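Local coordinates for RagA protein (Porphyromonas gingivalis, PDB 6SLN) that probably takes up nutrients across the outer membrane as a TonB-dependent receptor, through a beta-barrel that carries a plug domain, at residues Ser628-Lys633 with Leu687-Phe692; Glu513-Thr518 with Phe576-Asp581. One frame throughout, in Å; residues are numbered along the deposited sequence.

Interaction 1: residues Ser628-Lys633 with Leu687-Phe692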
ATOM      1  N   SER A 628     -33.347 -14.239 -54.018  1.00 89.85           N
ATOM      2  CA  SER A 628     -32.030 -14.841 -54.148  1.00 98.05           C
ATOM      3  C   SER A 628     -31.575 -15.616 -52.921  1.00105.51           C
ATOM      4  O   SER A 628     -30.572 -16.335 -53.013  1.00107.45           O
ATOM      5  CB  SER A 628     -30.984 -13.768 -54.471  1.00100.66           C
ATOM      6  OG  SER A 628     -30.779 -12.907 -53.349  1.00106.38           O
ATOM      7  N   ASP A 629     -32.252 -15.488 -51.785  1.00111.02           N
ATOM      8  CA  ASP A 629     -32.025 -16.408 -50.678  1.00111.49           C
ATOM      9  C   ASP A 629     -33.164 -16.275 -49.679  1.00106.85           C
ATOM     10  O   ASP A 629     -33.664 -15.174 -49.440  1.00108.03           O
ATOM     11  CB  ASP A 629     -30.681 -16.167 -49.973  1.00114.56           C
ATOM     12  CG  ASP A 629     -30.184 -17.413 -49.238  1.00119.03           C
ATOM     13  OD1 ASP A 629     -30.892 -18.449 -49.283  1.00121.10           O
ATOM     14  OD2 ASP A 629     -29.100 -17.363 -48.613  1.00117.06           O
ATOM     15  N   LEU A 630     -33.581 -17.409 -49.123  1.00 99.01           N
ATOM     16  CA  LEU A 630     -34.553 -17.444 -48.041  1.00 89.01           C
ATOM     17  C   LEU A 630     -34.129 -18.543 -47.080  1.00 89.06           C
ATOM     18  O   LEU A 630     -33.825 -19.660 -47.513  1.00 90.50           O
ATOM     19  CB  LEU A 630     -35.972 -17.701 -48.566  1.00 83.01           C
ATOM     20  CG  LEU A 630     -37.090 -17.005 -47.792  1.00 77.02           C
ATOM     21  CD1 LEU A 630     -38.349 -16.997 -48.611  1.00 67.70           C
ATOM     22  CD2 LEU A 630     -37.340 -17.686 -46.460  1.00 83.29           C
ATOM     23  N   ARG A 631     -34.093 -18.221 -45.788  1.00 84.47           N
ATOM     24  CA  ARG A 631     -33.789 -19.203 -44.760  1.00 74.69           C
ATOM     25  C   ARG A 631     -34.745 -19.030 -43.587  1.00 76.16           C
ATOM     26  O   ARG A 631     -35.163 -17.917 -43.250  1.00 74.30           O
ATOM     27  CB  ARG A 631     -32.337 -19.102 -44.281  1.00 68.55           C
ATOM     28  CG  ARG A 631     -31.308 -19.479 -45.331  1.00 67.43           C
ATOM     29  CD  ARG A 631     -29.901 -19.443 -44.763  1.00 69.92           C
ATOM     30  NE  ARG A 631     -29.598 -18.170 -44.108  1.00 79.90           N
ATOM     31  CZ  ARG A 631     -29.026 -17.135 -44.711  1.00 87.67           C
ATOM     32  NH1 ARG A 631     -28.696 -17.219 -45.994  1.00 89.48           N
ATOM     33  NH2 ARG A 631     -28.791 -16.018 -44.034  1.00 91.48           N
ATOM     34  N   LEU A 632     -35.096 -20.161 -42.984  1.00 80.55           N
ATOM     35  CA  LEU A 632     -35.973 -20.240 -41.826  1.00 80.88           C
ATOM     36  C   LEU A 632     -35.182 -20.909 -40.708  1.00 79.14           C
ATOM     37  O   LEU A 632     -34.487 -21.902 -40.945  1.00 78.27           O
ATOM     38  CB  LEU A 632     -37.252 -21.013 -42.193  1.00 82.29           C
ATOM     39  CG  LEU A 632     -38.451 -21.266 -41.275  1.00 84.65           C
ATOM     40  CD1 LEU A 632     -38.112 -22.273 -40.204  1.00 86.19           C
ATOM     41  CD2 LEU A 632     -38.938 -19.985 -40.658  1.00 81.81           C
ATOM     42  N   LYS A 633     -35.252 -20.352 -39.505  1.00 75.59           N
ATOM     43  CA  LYS A 633     -34.426 -20.838 -38.411  1.00 71.49           C
ATOM     44  C   LYS A 633     -35.179 -20.697 -37.101  1.00 70.28           C
ATOM     45  O   LYS A 633     -35.801 -19.661 -36.848  1.00 76.17           O
ATOM     46  CB  LYS A 633     -33.087 -20.074 -38.332  1.00 70.20           C
ATOM     47  CG  LYS A 633     -33.169 -18.603 -38.734  1.00 71.88           C
ATOM     48  CD  LYS A 633     -31.816 -18.040 -39.167  1.00 72.74           C
ATOM     49  CE  LYS A 633     -30.916 -17.715 -37.974  1.00 71.15           C
ATOM     50  NZ  LYS A 633     -31.317 -16.484 -37.221  1.00 62.81           N
ATOM     51  N   LEU A 687     -36.275 -15.549 -39.661  1.00 65.19           N
ATOM     52  CA  LEU A 687     -36.431 -15.629 -41.108  1.00 61.22           C
ATOM     53  C   LEU A 687     -35.432 -14.682 -41.754  1.00 67.32           C
ATOM     54  O   LEU A 687     -35.585 -13.465 -41.642  1.00 71.83           O
ATOM     55  CB  LEU A 687     -37.850 -15.274 -41.520  1.00 56.28           C
ATOM     56  CG  LEU A 687     -38.261 -15.851 -42.866  1.00 61.72           C
ATOM     57  CD1 LEU A 687     -38.434 -17.352 -42.772  1.00 58.34           C
ATOM     58  CD2 LEU A 687     -39.534 -15.178 -43.389  1.00 61.11           C
ATOM     59  N   ALA A 688     -34.419 -15.235 -42.414  1.00 65.96           N
ATOM     60  CA  ALA A 688     -33.523 -14.459 -43.258  1.00 64.68           C
ATOM     61  C   ALA A 688     -34.039 -14.479 -44.694  1.00 65.36           C
ATOM     62  O   ALA A 688     -34.807 -15.360 -45.083  1.00 78.53           O
ATOM     63  CB  ALA A 688     -32.092 -15.008 -43.198  1.00 54.81           C
ATOM     64  N   ALA A 689     -33.612 -13.493 -45.483  1.00 57.82           N
ATOM     65  CA  ALA A 689     -33.953 -13.448 -46.901  1.00 62.61           C
ATOM     66  C   ALA A 689     -33.118 -12.373 -47.594  1.00 75.57           C
ATOM     67  O   ALA A 689     -32.529 -11.498 -46.950  1.00 82.85           O
ATOM     68  CB  ALA A 689     -35.448 -13.197 -47.116  1.00 59.78           C
ATOM     69  N   GLY A 690     -33.071 -12.468 -48.925  1.00 73.51           N
ATOM     70  CA  GLY A 690     -32.428 -11.478 -49.771  1.00 71.07           C
ATOM     71  C   GLY A 690     -33.000 -11.536 -51.171  1.00 79.12           C
ATOM     72  O   GLY A 690     -33.433 -12.596 -51.634  1.00 89.14           O
ATOM     73  N   ALA A 691     -33.015 -10.389 -51.848  1.00 81.87           N
ATOM     74  CA  ALA A 691     -33.655 -10.291 -53.156  1.00 84.62           C
ATOM     75  C   ALA A 691     -32.775  -9.505 -54.120  1.00 92.26           C
ATOM     76  O   ALA A 691     -31.827  -8.825 -53.719  1.00 96.17           O
ATOM     77  CB  ALA A 691     -35.039  -9.640 -53.054  1.00 82.98           C
ATOM     78  N   PHE A 692     -33.116  -9.608 -55.410  1.00 98.51           N
ATOM     79  CA  PHE A 692     -32.436  -8.914 -56.504  1.00102.75           C
ATOM     80  C   PHE A 692     -30.936  -9.172 -56.462  1.00103.81           C
ATOM     81  O   PHE A 692     -30.172  -8.345 -55.949  1.00 97.21           O
ATOM     82  CB  PHE A 692     -32.743  -7.415 -56.456  1.00 99.18           C
ATOM     83  CG  PHE A 692     -34.193  -7.105 -56.198  1.00 93.94           C
ATOM     84  CD1 PHE A 692     -34.635  -6.792 -54.924  1.00 89.78           C
ATOM     85  CD2 PHE A 692     -35.112  -7.127 -57.230  1.00 96.70           C
ATOM     86  CE1 PHE A 692     -35.966  -6.511 -54.689  1.00 92.29           C
ATOM     87  CE2 PHE A 692     -36.449  -6.848 -56.998  1.00 94.94           C
ATOM     88  CZ  PHE A 692     -36.875  -6.540 -55.730  1.00 91.96           C
TER
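Leu632 and Leu687 both hold CG anti to the backbone N (chi1 -177° and -157°), which turns their branches toward each other across the strand pair. CD1 of Leu687 comes obliquely against Leu632 CD2 at 3.4 Å. The same methyl lies 3.9 Å from Leu630 CD2, so it sits between two leucines of the facing strand. Leu630 also reaches Ala689, its cross-strand neighbour, with CG 4.2 Å from Ala689 CB. Beyond these leucines, helix 616-621 is touched by Leu630 through Tyr617 and by Leu632 through Ile616.

The strands are antiparallel neighbours in the wall of the TonB-dependent receptor barrel. Strand 678-691 ends here, and the next strand, 696-715, follows after a short turn in which Asn693 O is hydrogen-bonded to Ser628 OG. Near that end is a classic beta bulge. Ser628 N, at 2.9 Å, and Asp629 N, at 3.1 Å, both donate to Gly690 O from the same face of its carbonyl plane. Past the bulge the pairing is regular. Arg631 and Ala688 exchange backbone hydrogen bonds, N to O each way.

Arg631 and Asp629 project from the face opposite the leucines. The arginine chain bends at chi3 and brings NH1 within 2.7 Å of Asp629 OD2, a salt bridge along one strand. Its NH2 passes 3.6 Å from Ala688 CB. Lys633 makes a salt bridge with Glu699 on strand 696-715 and a weak hydrogen bond to Gly100 O, consistent with this polar face turning toward the barrel interior.

Interaction 2: residues Glu513-Thr518 with Phe576-Asp581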
ATOM      1  N   GLU A 513     -22.314 -38.068 -48.396  1.00108.27           N
ATOM      2  CA  GLU A 513     -22.463 -37.058 -49.454  1.00111.92           C
ATOM      3  C   GLU A 513     -23.668 -36.205 -49.097  1.00117.41           C
ATOM      4  O   GLU A 513     -23.640 -34.978 -49.242  1.00119.13           O
ATOM      5  CB  GLU A 513     -22.643 -37.648 -50.866  1.00116.24           C
ATOM      6  CG  GLU A 513     -22.078 -36.835 -52.046  1.00123.08           C
ATOM      7  CD  GLU A 513     -22.978 -35.702 -52.544  1.00128.04           C
ATOM      8  OE1 GLU A 513     -24.064 -35.486 -51.958  1.00128.95           O
ATOM      9  OE2 GLU A 513     -22.598 -35.045 -53.546  1.00128.81           O
ATOM     10  N   LYS A 514     -24.719 -36.846 -48.594  1.00119.30           N
ATOM     11  CA  LYS A 514     -25.939 -36.159 -48.213  1.00119.85           C
ATOM     12  C   LYS A 514     -26.103 -36.048 -46.699  1.00121.39           C
ATOM     13  O   LYS A 514     -27.184 -35.677 -46.229  1.00126.67           O
ATOM     14  CB  LYS A 514     -27.131 -36.885 -48.825  1.00114.70           C
ATOM     15  CG  LYS A 514     -27.140 -36.914 -50.344  1.00108.34           C
ATOM     16  CD  LYS A 514     -28.443 -37.494 -50.854  1.00102.78           C
ATOM     17  CE  LYS A 514     -29.481 -36.420 -51.048  1.00 99.04           C
ATOM     18  NZ  LYS A 514     -30.731 -36.910 -51.706  1.00 99.36           N
ATOM     19  N   HIS A 515     -25.065 -36.355 -45.921  1.00112.76           N
ATOM     20  CA  HIS A 515     -25.172 -36.313 -44.462  1.00 98.62           C
ATOM     21  C   HIS A 515     -23.824 -35.889 -43.892  1.00 93.97           C
ATOM     22  O   HIS A 515     -22.854 -36.651 -43.962  1.00 94.60           O
ATOM     23  CB  HIS A 515     -25.587 -37.668 -43.897  1.00 92.62           C
ATOM     24  CG  HIS A 515     -26.981 -38.085 -44.251  1.00 89.04           C
ATOM     25  ND1 HIS A 515     -28.081 -37.729 -43.500  1.00 87.84           N
ATOM     26  CD2 HIS A 515     -27.451 -38.850 -45.265  1.00 90.25           C
ATOM     27  CE1 HIS A 515     -29.169 -38.254 -44.039  1.00 89.74           C
ATOM     28  NE2 HIS A 515     -28.814 -38.936 -45.113  1.00 90.02           N
ATOM     29  N   ASP A 516     -23.760 -34.685 -43.330  1.00 91.64           N
ATOM     30  CA  ASP A 516     -22.573 -34.196 -42.639  1.00 83.73           C
ATOM     31  C   ASP A 516     -22.892 -34.057 -41.162  1.00 80.39           C
ATOM     32  O   ASP A 516     -23.878 -33.415 -40.795  1.00 87.46           O
ATOM     33  CB  ASP A 516     -22.110 -32.848 -43.198  1.00 84.81           C
ATOM     34  CG  ASP A 516     -21.658 -32.939 -44.639  1.00 95.53           C
ATOM     35  OD1 ASP A 516     -22.327 -32.340 -45.517  1.00 96.63           O
ATOM     36  OD2 ASP A 516     -20.631 -33.611 -44.888  1.00102.32           O
ATOM     37  N   LEU A 517     -22.074 -34.662 -40.319  1.00 75.90           N
ATOM     38  CA  LEU A 517     -22.212 -34.494 -38.885  1.00 77.73           C
ATOM     39  C   LEU A 517     -20.946 -33.853 -38.332  1.00 80.92           C
ATOM     40  O   LEU A 517     -19.835 -34.143 -38.789  1.00 86.20           O
ATOM     41  CB  LEU A 517     -22.499 -35.826 -38.189  1.00 79.42           C
ATOM     42  CG  LEU A 517     -22.754 -35.710 -36.683  1.00 82.49           C
ATOM     43  CD1 LEU A 517     -24.159 -35.189 -36.418  1.00 86.11           C
ATOM     44  CD2 LEU A 517     -22.524 -37.041 -35.973  1.00 80.39           C
ATOM     45  N   THR A 518     -21.124 -32.958 -37.368  1.00 74.38           N
ATOM     46  CA  THR A 518     -20.022 -32.325 -36.667  1.00 63.96           C
ATOM     47  C   THR A 518     -20.270 -32.467 -35.175  1.00 64.26           C
ATOM     48  O   THR A 518     -21.360 -32.149 -34.688  1.00 65.56           O
ATOM     49  CB  THR A 518     -19.886 -30.848 -37.048  1.00 58.77           C
ATOM     50  OG1 THR A 518     -19.510 -30.747 -38.427  1.00 62.70           O
ATOM     51  CG2 THR A 518     -18.843 -30.178 -36.175  1.00 52.04           C
ATOM     52  N   PHE A 576     -23.261 -30.102 -31.399  1.00 56.69           N
ATOM     53  CA  PHE A 576     -23.393 -31.050 -32.497  1.00 49.77           C
ATOM     54  C   PHE A 576     -24.117 -30.385 -33.653  1.00 55.78           C
ATOM     55  O   PHE A 576     -25.072 -29.631 -33.443  1.00 61.41           O
ATOM     56  CB  PHE A 576     -24.145 -32.289 -32.048  1.00 49.13           C
ATOM     57  CG  PHE A 576     -23.460 -33.029 -30.960  1.00 53.34           C
ATOM     58  CD1 PHE A 576     -22.539 -34.016 -31.257  1.00 57.58           C
ATOM     59  CD2 PHE A 576     -23.713 -32.724 -29.636  1.00 56.69           C
ATOM     60  CE1 PHE A 576     -21.893 -34.705 -30.251  1.00 59.18           C
ATOM     61  CE2 PHE A 576     -23.061 -33.403 -28.618  1.00 62.64           C
ATOM     62  CZ  PHE A 576     -22.153 -34.399 -28.930  1.00 63.72           C
ATOM     63  N   ASN A 577     -23.662 -30.678 -34.874  1.00 56.21           N
ATOM     64  CA  ASN A 577     -24.161 -30.038 -36.089  1.00 51.42           C
ATOM     65  C   ASN A 577     -24.411 -31.103 -37.146  1.00 61.90           C
ATOM     66  O   ASN A 577     -23.470 -31.742 -37.628  1.00 71.30           O
ATOM     67  CB  ASN A 577     -23.177 -28.992 -36.604  1.00 50.78           C
ATOM     68  CG  ASN A 577     -22.605 -28.148 -35.496  1.00 63.38           C
ATOM     69  OD1 ASN A 577     -23.334 -27.417 -34.829  1.00 68.47           O
ATOM     70  ND2 ASN A 577     -21.293 -28.246 -35.283  1.00 71.40           N
ATOM     71  N   TYR A 578     -25.673 -31.270 -37.522  1.00 60.82           N
ATOM     72  CA  TYR A 578     -26.093 -32.233 -38.524  1.00 60.45           C
ATOM     73  C   TYR A 578     -26.562 -31.504 -39.781  1.00 66.80           C
ATOM     74  O   TYR A 578     -27.112 -30.401 -39.710  1.00 68.60           O
ATOM     75  CB  TYR A 578     -27.206 -33.103 -37.955  1.00 67.63           C
ATOM     76  CG  TYR A 578     -27.786 -34.099 -38.911  1.00 76.09           C
ATOM     77  CD1 TYR A 578     -28.766 -33.727 -39.819  1.00 78.48           C
ATOM     78  CD2 TYR A 578     -27.382 -35.425 -38.882  1.00 82.01           C
ATOM     79  CE1 TYR A 578     -29.308 -34.639 -40.692  1.00 81.03           C
ATOM     80  CE2 TYR A 578     -27.927 -36.351 -39.749  1.00 82.78           C
ATOM     81  CZ  TYR A 578     -28.885 -35.948 -40.653  1.00 82.94           C
ATOM     82  OH  TYR A 578     -29.428 -36.852 -41.525  1.00 89.19           O
ATOM     83  N   GLY A 579     -26.343 -32.123 -40.938  1.00 68.84           N
ATOM     84  CA  GLY A 579     -26.680 -31.469 -42.188  1.00 70.06           C
ATOM     85  C   GLY A 579     -27.101 -32.388 -43.318  1.00 78.63           C
ATOM     86  O   GLY A 579     -26.264 -32.796 -44.129  1.00 80.37           O
ATOM     87  N   PHE A 580     -28.398 -32.694 -43.404  1.00 86.62           N
ATOM     88  CA  PHE A 580     -28.907 -33.577 -44.446  1.00 94.50           C
ATOM     89  C   PHE A 580     -29.095 -32.824 -45.755  1.00 97.36           C
ATOM     90  O   PHE A 580     -29.653 -31.722 -45.783  1.00 92.59           O
ATOM     91  CB  PHE A 580     -30.236 -34.212 -44.035  1.00 99.72           C
ATOM     92  CG  PHE A 580     -30.947 -34.903 -45.171  1.00104.91           C
ATOM     93  CD1 PHE A 580     -30.301 -35.870 -45.931  1.00106.39           C
ATOM     94  CD2 PHE A 580     -32.250 -34.578 -45.491  1.00107.52           C
ATOM     95  CE1 PHE A 580     -30.938 -36.499 -46.982  1.00107.78           C
ATOM     96  CE2 PHE A 580     -32.897 -35.213 -46.539  1.00110.78           C
ATOM     97  CZ  PHE A 580     -32.239 -36.171 -47.286  1.00110.81           C
ATOM     98  N   ASP A 581     -28.667 -33.455 -46.848  1.00107.38           N
ATOM     99  CA  ASP A 581     -28.561 -32.796 -48.146  1.00113.55           C
ATOM    100  C   ASP A 581     -27.785 -31.511 -47.882  1.00113.30           C
ATOM    101  O   ASP A 581     -26.764 -31.551 -47.175  1.00123.08           O
ATOM    102  CB  ASP A 581     -29.936 -32.606 -48.752  1.00119.27           C
ATOM    103  CG  ASP A 581     -29.987 -32.928 -50.231  1.00124.04           C
ATOM    104  OD1 ASP A 581     -30.868 -33.713 -50.655  1.00124.55           O
ATOM    105  OD2 ASP A 581     -29.143 -32.391 -50.973  1.00124.56           O
TER
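Strands 515-518 and 576-580 run antiparallel at 175°, with Asp516-Gly579 and Thr518-Asn577 as the hydrogen-bonded pairs.

His515, Tyr578 and Phe580 form an aromatic cluster on one face of the pair. Phe580 CD1 lies over one face of the imidazole. The planes are 27° apart but offset, with centroids 4.8 Å apart and little overlap. With chi1 at 177° the Tyr578 ring swings away from its own N and runs alongside His515. The two rings meet rim to rim, and Tyr578 OH sits at the imidazole edge, where it makes at most a weak hydrogen bond with ND1. The hydroxyl is placed too close to its neighbour, so this bond is doubtful. Leu517 CD1 lies near the plane of the tyrosine ring, at its edge, 4.0 Å from Tyr578 CB. Trp583 extends the cluster by meeting the Phe580 ring.

At the strand ends the Lys514 side chain lies alongside that of Asp581. Asp581 OD1 is nearer Lys514 CE, at 3.1 Å, than Lys514 NZ, at 3.4 Å, so the salt bridge is a long one. The backbone bond from Asp581 N to Lys514 O, at 2.7 Å, is the shorter and probably firmer link at this end. The salt bridge lies at the surface, so solvent probably screens it and it is likely to add little.

Overall arrangement
Both contacts pair neighbouring strands of the same barrel wall. Interaction 2 joins strands 515-540 and 561-580, and interaction 1 joins strands 627-641 and 678-691. Strands 584-595 and 604-614 stand between them in the order round the barrel. The centres are 21 Å apart and the nearest atoms about 11 Å, so the two do not touch. In sequence, both strands of interaction 2 come before those of interaction 1. The strands of interaction 2 also supply His523, Tyr525 and Leu570 to the bound phospholipid pocket. No residue of either contact lines that pocket.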